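Local coordinates for galactose-binding-like protein (Bacteroides thetaiotaomicron, PDB 7M1B) that is a SusE-like protein with a galactose-binding-like domain that probably binds carbohydrate, in a family with a potential degradative capacity, at residues R169-R181 / E191-E203. Sequence-based numbering, arbitrary orientation.
Sequences RGFSAEPHDFKVR and EEYLTTLTPLYEE
Lys179 and Leu194 form a non-hydrogen-bonded pair, and their side chains rise together from one face of an antiparallel strand pair. CB of Lys179 presses on CD2 of Leu194 at 3.5 Å, a tight carbon contact. CG lies against the same methyl and also nears CD of Glu192. CD and CE then run along the carboxylate, both close to OE2. The chain bends at chi3 (-61°), which keeps CE beside the carboxylate, and a second bend at chi4 brings NZ to OE2. There NZ meets OE2 at 2.7 Å from above the carboxylate plane, closing a salt bridge. The aliphatic part of Arg181 also packs on Glu192, with CG of Arg181 3.6 Å from CG of Glu192. A methionine in place of Lys179 would probably leave the Glu192 carboxylate without its charged mate. Further along this face, OG1 of Thr196 donates to OD1 of Asp177 at 2.7 Å. Lys145 takes the other oxygen of Asp177. Paired backbone bonds join His176 with Leu197, Phe178 with Thr195 and Val180 with Tyr193. Beyond the strands, Pro199 sets CD at the edge of the His176 ring, 3.7 Å from CD2. NE2 of that ring holds the Ser172 carbonyl. The arrangement is a beta hairpin, with strand 193-197 at the edge of a four-stranded antiparallel sheet.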
ATOM      1  N   ARG A 169      11.457  12.954   3.015  1.00 30.62           N
ATOM      2  CA  ARG A 169      10.315  13.467   2.275  1.00 30.05           C
ATOM      3  C   ARG A 169      10.269  14.979   2.477  1.00 27.94           C
ATOM      4  O   ARG A 169      11.182  15.558   3.075  1.00 30.75           O
ATOM      5  CB  ARG A 169       9.032  12.729   2.702  1.00 39.54           C
ATOM      6  CG  ARG A 169       9.037  11.250   2.323  1.00 41.35           C
ATOM      7  CD  ARG A 169       7.626  10.758   2.152  1.00 42.91           C
ATOM      8  NE  ARG A 169       7.640   9.350   2.512  1.00 47.08           N
ATOM      9  CZ  ARG A 169       7.552   8.344   1.677  1.00 35.04           C
ATOM     10  NH1 ARG A 169       7.317   8.542   0.391  1.00 34.44           N
ATOM     11  NH2 ARG A 169       7.550   7.124   2.192  1.00 31.32           N
ATOM     12  N   GLY A 170       9.233  15.621   1.929  1.00 31.82           N
ATOM     13  CA  GLY A 170       9.069  17.064   2.026  1.00 35.64           C
ATOM     14  C   GLY A 170       9.571  17.810   0.792  1.00 31.63           C
ATOM     15  O   GLY A 170       9.721  19.027   0.854  1.00 36.83           O
ATOM     16  N   PHE A 171       9.800  17.115  -0.328  1.00 27.78           N
ATOM     17  CA  PHE A 171      10.400  17.757  -1.477  1.00 27.09           C
ATOM     18  C   PHE A 171       9.418  17.824  -2.652  1.00 30.66           C
ATOM     19  O   PHE A 171       8.646  16.917  -2.936  1.00 30.96           O
ATOM     20  CB  PHE A 171      11.628  16.995  -1.967  1.00 26.85           C
ATOM     21  CG  PHE A 171      12.762  17.082  -0.987  1.00 34.68           C
ATOM     22  CD1 PHE A 171      13.630  18.169  -1.028  1.00 34.59           C
ATOM     23  CD2 PHE A 171      12.867  16.167   0.048  1.00 30.90           C
ATOM     24  CE1 PHE A 171      14.651  18.303  -0.104  1.00 37.71           C
ATOM     25  CE2 PHE A 171      13.901  16.285   0.971  1.00 36.06           C
ATOM     26  CZ  PHE A 171      14.772  17.362   0.902  1.00 39.22           C
ATOM     27  N   SER A 172       9.537  18.895  -3.397  1.00 25.21           N
ATOM     28  CA  SER A 172       8.766  19.087  -4.602  1.00 26.45           C
ATOM     29  C   SER A 172       9.188  18.112  -5.722  1.00 27.68           C
ATOM     30  O   SER A 172      10.345  17.715  -5.790  1.00 28.77           O
ATOM     31  CB  SER A 172       8.914  20.563  -4.987  1.00 31.88           C
ATOM     32  OG  SER A 172      10.262  20.891  -5.282  1.00 35.05           O
ATOM     33  N   ALA A 173       8.279  17.815  -6.696  1.00 26.07           N
ATOM     34  CA  ALA A 173       8.641  16.908  -7.786  1.00 26.96           C
ATOM     35  C   ALA A 173       9.241  17.670  -8.967  1.00 29.18           C
ATOM     36  O   ALA A 173       8.577  17.968  -9.976  1.00 28.59           O
ATOM     37  CB  ALA A 173       7.475  16.066  -8.212  1.00 24.72           C
ATOM     38  N   GLU A 174      10.519  17.981  -8.797  1.00 28.05           N
ATOM     39  CA  GLU A 174      11.413  18.611  -9.755  1.00 24.40           C
ATOM     40  C   GLU A 174      12.812  18.045  -9.453  1.00 24.25           C
ATOM     41  O   GLU A 174      13.055  17.554  -8.329  1.00 26.51           O
ATOM     42  CB  GLU A 174      11.344  20.127  -9.539  1.00 26.10           C
ATOM     43  CG  GLU A 174      11.818  20.547  -8.160  1.00 31.79           C
ATOM     44  CD  GLU A 174      11.708  22.053  -8.003  1.00 32.81           C
ATOM     45  OE1 GLU A 174      12.541  22.799  -8.629  1.00 33.37           O
ATOM     46  OE2 GLU A 174      10.731  22.492  -7.345  1.00 39.43           O
ATOM     47  N   PRO A 175      13.834  18.212 -10.324  1.00 23.71           N
ATOM     48  CA  PRO A 175      15.180  17.765  -9.943  1.00 23.93           C
ATOM     49  C   PRO A 175      15.759  18.499  -8.736  1.00 28.48           C
ATOM     50  O   PRO A 175      15.711  19.707  -8.627  1.00 26.68           O
ATOM     51  CB  PRO A 175      16.066  17.988 -11.202  1.00 27.63           C
ATOM     52  CG  PRO A 175      15.132  18.455 -12.316  1.00 30.79           C
ATOM     53  CD  PRO A 175      13.767  18.717 -11.717  1.00 29.03           C
ATOM     54  N   HIS A 176      16.358  17.734  -7.811  1.00 25.93           N
ATOM     55  CA  HIS A 176      17.083  18.303  -6.693  1.00 30.77           C
ATOM     56  C   HIS A 176      18.400  17.560  -6.526  1.00 31.44           C
ATOM     57  O   HIS A 176      18.500  16.377  -6.858  1.00 29.93           O
ATOM     58  CB  HIS A 176      16.333  18.071  -5.385  1.00 28.92           C
ATOM     59  CG  HIS A 176      14.999  18.705  -5.287  1.00 28.90           C
ATOM     60  ND1 HIS A 176      14.832  20.023  -4.915  1.00 37.23           N
ATOM     61  CD2 HIS A 176      13.772  18.175  -5.467  1.00 26.52           C
ATOM     62  CE1 HIS A 176      13.543  20.286  -4.853  1.00 34.84           C
ATOM     63  NE2 HIS A 176      12.883  19.144  -5.113  1.00 30.25           N
ATOM     64  N   ASP A 177      19.410  18.299  -6.067  1.00 30.98           N
ATOM     65  CA  ASP A 177      20.723  17.738  -5.815  1.00 34.56           C
ATOM     66  C   ASP A 177      20.753  17.243  -4.374  1.00 35.37           C
ATOM     67  O   ASP A 177      20.360  17.985  -3.450  1.00 38.98           O
ATOM     68  CB  ASP A 177      21.765  18.837  -6.057  1.00 37.93           C
ATOM     69  CG  ASP A 177      21.700  19.434  -7.450  1.00 47.36           C
ATOM     70  OD1 ASP A 177      21.417  18.674  -8.404  1.00 41.55           O
ATOM     71  OD2 ASP A 177      21.961  20.662  -7.569  1.00 54.65           O
ATOM     72  N   PHE A 178      21.184  15.983  -4.223  1.00 35.78           N
ATOM     73  CA  PHE A 178      21.299  15.343  -2.924  1.00 33.61           C
ATOM     74  C   PHE A 178      22.760  14.967  -2.670  1.00 41.81           C
ATOM     75  O   PHE A 178      23.527  14.681  -3.603  1.00 40.02           O
ATOM     76  CB  PHE A 178      20.376  14.117  -2.839  1.00 33.51           C
ATOM     77  CG  PHE A 178      18.898  14.424  -2.946  1.00 31.07           C
ATOM     78  CD1 PHE A 178      18.172  14.788  -1.812  1.00 36.71           C
ATOM     79  CD2 PHE A 178      18.230  14.362  -4.167  1.00 30.24           C
ATOM     80  CE1 PHE A 178      16.814  15.064  -1.875  1.00 36.44           C
ATOM     81  CE2 PHE A 178      16.867  14.617  -4.221  1.00 28.98           C
ATOM     82  CZ  PHE A 178      16.171  14.988  -3.088  1.00 31.70           C
ATOM     83  N   LYS A 179      23.134  14.997  -1.388  1.00 44.48           N
ATOM     84  CA  LYS A 179      24.466  14.580  -0.961  1.00 44.45           C
ATOM     85  C   LYS A 179      24.299  13.678   0.263  1.00 41.22           C
ATOM     86  O   LYS A 179      23.488  14.031   1.151  1.00 45.53           O
ATOM     87  CB  LYS A 179      25.288  15.841  -0.655  1.00 48.70           C
ATOM     88  CG  LYS A 179      26.506  15.683   0.241  1.00 56.41           C
ATOM     89  CD  LYS A 179      26.972  17.011   0.817  1.00 59.28           C
ATOM     90  CE  LYS A 179      27.394  18.026  -0.228  1.00 60.01           C
ATOM     91  NZ  LYS A 179      28.491  18.896   0.260  1.00 63.87           N
ATOM     92  N   VAL A 180      25.033  12.535   0.272  1.00 41.95           N
ATOM     93  CA  VAL A 180      24.993  11.567   1.359  1.00 46.16           C
ATOM     94  C   VAL A 180      26.409  11.272   1.850  1.00 52.45           C
ATOM     95  O   VAL A 180      27.348  11.050   1.076  1.00 48.19           O
ATOM     96  CB  VAL A 180      24.258  10.240   1.033  1.00 37.09           C
ATOM     97  CG1 VAL A 180      24.132   9.408   2.340  1.00 50.80           C
ATOM     98  CG2 VAL A 180      22.894  10.436   0.349  1.00 35.71           C
ATOM     99  N   ARG A 181      26.594  11.261   3.175  1.00 46.68           N
ATOM    100  CA  ARG A 181      27.856  10.830   3.788  1.00 46.02           C
ATOM    101  C   ARG A 181      27.507   9.849   4.901  1.00 46.54           C
ATOM    102  O   ARG A 181      26.419  10.047   5.536  1.00 40.33           O
ATOM    103  CB  ARG A 181      28.617  12.048   4.323  1.00 45.90           C
ATOM    104  CG  ARG A 181      29.746  12.514   3.412  1.00 56.71           C
ATOM    105  CD  ARG A 181      30.642  13.554   4.047  1.00 62.98           C
ATOM    106  NE  ARG A 181      32.020  13.099   3.994  1.00 77.46           N
ATOM    107  CZ  ARG A 181      33.062  13.780   4.450  1.00 81.73           C
ATOM    108  NH1 ARG A 181      32.887  14.974   4.990  1.00 78.22           N
ATOM    109  NH2 ARG A 181      34.277  13.265   4.366  1.00 94.11           N
ATOM    110  N   GLU A 191      33.608   9.481   1.743  1.00 49.89           N
ATOM    111  CA  GLU A 191      33.433  10.467   0.675  1.00 67.06           C
ATOM    112  C   GLU A 191      31.933  10.686   0.481  1.00 64.23           C
ATOM    113  O   GLU A 191      31.141   9.803   0.821  1.00 49.72           O
ATOM    114  CB  GLU A 191      34.043   9.983  -0.655  1.00 73.14           C
ATOM    115  CG  GLU A 191      33.688   8.525  -1.001  1.00 98.34           C
ATOM    116  CD  GLU A 191      34.529   7.356  -0.471  1.00 95.92           C
ATOM    117  OE1 GLU A 191      34.599   7.144   0.785  1.00 61.41           O
ATOM    118  OE2 GLU A 191      35.078   6.604  -1.322  1.00 85.17           O
ATOM    119  N   GLU A 192      31.561  11.859  -0.068  1.00 72.51           N
ATOM    120  CA  GLU A 192      30.209  12.233  -0.362  1.00 60.70           C
ATOM    121  C   GLU A 192      29.739  11.465  -1.600  1.00 45.43           C
ATOM    122  O   GLU A 192      30.448  11.360  -2.611  1.00 46.69           O
ATOM    123  CB  GLU A 192      30.083  13.731  -0.661  1.00 62.59           C
ATOM    124  CG  GLU A 192      30.339  14.628   0.543  1.00 80.27           C
ATOM    125  CD  GLU A 192      30.401  16.120   0.242  1.00 71.13           C
ATOM    126  OE1 GLU A 192      30.692  16.476  -0.925  1.00 56.64           O
ATOM    127  OE2 GLU A 192      30.150  16.923   1.169  1.00 74.89           O
ATOM    128  N   TYR A 193      28.520  10.939  -1.531  1.00 49.24           N
ATOM    129  CA  TYR A 193      27.816  10.495  -2.728  1.00 43.53           C
ATOM    130  C   TYR A 193      26.855  11.591  -3.177  1.00 42.48           C
ATOM    131  O   TYR A 193      26.028  12.046  -2.404  1.00 38.63           O
ATOM    132  CB  TYR A 193      27.103   9.175  -2.426  1.00 39.93           C
ATOM    133  CG  TYR A 193      26.332   8.576  -3.574  1.00 37.93           C
ATOM    134  CD1 TYR A 193      26.944   7.724  -4.488  1.00 50.52           C
ATOM    135  CD2 TYR A 193      24.976   8.855  -3.728  1.00 43.52           C
ATOM    136  CE1 TYR A 193      26.225   7.173  -5.538  1.00 43.16           C
ATOM    137  CE2 TYR A 193      24.244   8.308  -4.771  1.00 36.63           C
ATOM    138  CZ  TYR A 193      24.873   7.473  -5.677  1.00 42.82           C
ATOM    139  OH  TYR A 193      24.124   6.968  -6.692  1.00 42.89           O
ATOM    140  N   LEU A 194      26.970  12.012  -4.437  1.00 39.56           N
ATOM    141  CA  LEU A 194      26.088  13.036  -5.007  1.00 42.22           C
ATOM    142  C   LEU A 194      25.134  12.453  -6.046  1.00 37.95           C
ATOM    143  O   LEU A 194      25.529  11.671  -6.902  1.00 36.10           O
ATOM    144  CB  LEU A 194      26.941  14.124  -5.665  1.00 44.68           C
ATOM    145  CG  LEU A 194      27.958  14.806  -4.754  1.00 49.64           C
ATOM    146  CD1 LEU A 194      28.580  15.954  -5.524  1.00 44.26           C
ATOM    147  CD2 LEU A 194      27.307  15.325  -3.462  1.00 46.27           C
ATOM    148  N   THR A 195      23.860  12.849  -5.979  1.00 36.09           N
ATOM    149  CA  THR A 195      22.949  12.443  -7.042  1.00 34.36           C
ATOM    150  C   THR A 195      21.924  13.551  -7.256  1.00 31.58           C
ATOM    151  O   THR A 195      21.588  14.280  -6.306  1.00 36.10           O
ATOM    152  CB  THR A 195      22.317  11.060  -6.769  1.00 35.73           C
ATOM    153  OG1 THR A 195      21.511  10.632  -7.875  1.00 33.77           O
ATOM    154  CG2 THR A 195      21.429  11.054  -5.542  1.00 35.34           C
ATOM    155  N   THR A 196      21.497  13.706  -8.520  1.00 34.17           N
ATOM    156  CA  THR A 196      20.401  14.625  -8.835  1.00 33.51           C
ATOM    157  C   THR A 196      19.170  13.798  -9.205  1.00 29.46           C
ATOM    158  O   THR A 196      19.269  12.956 -10.096  1.00 28.62           O
ATOM    159  CB  THR A 196      20.739  15.550 -10.013  1.00 29.08           C
ATOM    160  OG1 THR A 196      21.855  16.339  -9.610  1.00 37.75           O
ATOM    161  CG2 THR A 196      19.553  16.387 -10.465  1.00 29.35           C
ATOM    162  N   LEU A 197      18.071  13.951  -8.452  1.00 28.77           N
ATOM    163  CA  LEU A 197      16.903  13.089  -8.674  1.00 25.56           C
ATOM    164  C   LEU A 197      15.632  13.921  -8.601  1.00 22.93           C
ATOM    165  O   LEU A 197      15.568  14.904  -7.882  1.00 25.63           O
ATOM    166  CB  LEU A 197      16.791  11.971  -7.619  1.00 28.21           C
ATOM    167  CG  LEU A 197      17.910  10.929  -7.637  1.00 29.33           C
ATOM    168  CD1 LEU A 197      17.849  10.043  -6.373  1.00 28.02           C
ATOM    169  CD2 LEU A 197      17.848  10.081  -8.913  1.00 33.85           C
ATOM    170  N   THR A 198      14.621  13.484  -9.373  1.00 23.18           N
ATOM    171  CA  THR A 198      13.304  14.073  -9.226  1.00 21.48           C
ATOM    172  C   THR A 198      12.411  13.199  -8.367  1.00 19.17           C
ATOM    173  O   THR A 198      12.176  12.049  -8.723  1.00 22.74           O
ATOM    174  CB  THR A 198      12.674  14.236 -10.625  1.00 21.06           C
ATOM    175  OG1 THR A 198      13.564  15.029 -11.440  1.00 23.18           O
ATOM    176  CG2 THR A 198      11.272  14.840 -10.594  1.00 23.08           C
ATOM    177  N   PRO A 199      11.889  13.716  -7.239  1.00 20.57           N
ATOM    178  CA  PRO A 199      10.894  12.999  -6.445  1.00 21.40           C
ATOM    179  C   PRO A 199       9.695  12.546  -7.257  1.00 20.87           C
ATOM    180  O   PRO A 199       9.274  13.230  -8.246  1.00 24.29           O
ATOM    181  CB  PRO A 199      10.473  14.039  -5.374  1.00 23.10           C
ATOM    182  CG  PRO A 199      11.736  14.820  -5.185  1.00 25.89           C
ATOM    183  CD  PRO A 199      12.209  15.019  -6.623  1.00 26.72           C
ATOM    184  N   LEU A 200       9.141  11.397  -6.822  1.00 19.76           N
ATOM    185  CA  LEU A 200       7.934  10.972  -7.491  1.00 18.63           C
ATOM    186  C   LEU A 200       6.712  11.790  -7.086  1.00 18.36           C
ATOM    187  O   LEU A 200       6.604  12.312  -5.979  1.00 21.59           O
ATOM    188  CB  LEU A 200       7.641   9.516  -7.098  1.00 19.68           C
ATOM    189  CG  LEU A 200       8.758   8.503  -7.434  1.00 18.85           C
ATOM    190  CD1 LEU A 200       8.268   7.079  -7.178  1.00 20.45           C
ATOM    191  CD2 LEU A 200       9.189   8.615  -8.902  1.00 20.24           C
ATOM    192  N   TYR A 201       5.790  11.895  -8.067  1.00 18.42           N
ATOM    193  CA  TYR A 201       4.527  12.615  -7.919  1.00 21.43           C
ATOM    194  C   TYR A 201       3.386  11.662  -8.292  1.00 19.82           C
ATOM    195  O   TYR A 201       3.458  10.989  -9.326  1.00 19.71           O
ATOM    196  CB  TYR A 201       4.582  13.792  -8.893  1.00 21.47           C
ATOM    197  CG  TYR A 201       3.472  14.814  -8.865  1.00 23.00           C
ATOM    198  CD1 TYR A 201       2.207  14.555  -9.400  1.00 24.14           C
ATOM    199  CD2 TYR A 201       3.743  16.106  -8.427  1.00 24.55           C
ATOM    200  CE1 TYR A 201       1.224  15.536  -9.414  1.00 25.80           C
ATOM    201  CE2 TYR A 201       2.780  17.095  -8.457  1.00 26.29           C
ATOM    202  CZ  TYR A 201       1.531  16.821  -8.968  1.00 27.46           C
ATOM    203  OH  TYR A 201       0.637  17.847  -8.973  1.00 33.64           O
ATOM    204  N   GLU A 202       2.356  11.582  -7.450  1.00 19.23           N
ATOM    205  CA  GLU A 202       1.421  10.479  -7.685  1.00 17.66           C
ATOM    206  C   GLU A 202       0.321  11.027  -8.638  1.00 20.46           C
ATOM    207  O   GLU A 202       0.055  12.250  -8.670  1.00 23.00           O
ATOM    208  CB  GLU A 202       0.732  10.104  -6.375  1.00 20.95           C
ATOM    209  CG  GLU A 202      -0.183  11.204  -5.832  1.00 24.18           C
ATOM    210  CD  GLU A 202      -0.786  10.918  -4.462  1.00 28.11           C
ATOM    211  OE1 GLU A 202      -0.363   9.951  -3.794  1.00 25.21           O
ATOM    212  OE2 GLU A 202      -1.626  11.735  -4.024  1.00 32.22           O
ATOM    213  N   GLU A 203      -0.301  10.101  -9.349  1.00 19.60           N
ATOM    214  CA  GLU A 203      -1.527  10.393 -10.078  1.00 17.60           C
ATOM    215  C   GLU A 203      -2.525   9.325  -9.676  1.00 18.75           C
ATOM    216  O   GLU A 203      -2.118   8.244  -9.290  1.00 19.39           O
ATOM    217  CB  GLU A 203      -1.275  10.383 -11.596  1.00 21.70           C
ATOM    218  CG  GLU A 203      -0.932   9.015 -12.196  1.00 21.38           C
ATOM    219  CD  GLU A 203      -0.444   8.999 -13.641  1.00 29.61           C
ATOM    220  OE1 GLU A 203      -1.060   8.260 -14.459  1.00 30.98           O
ATOM    221  OE2 GLU A 203       0.609   9.646 -13.943  1.00 23.98           O
TER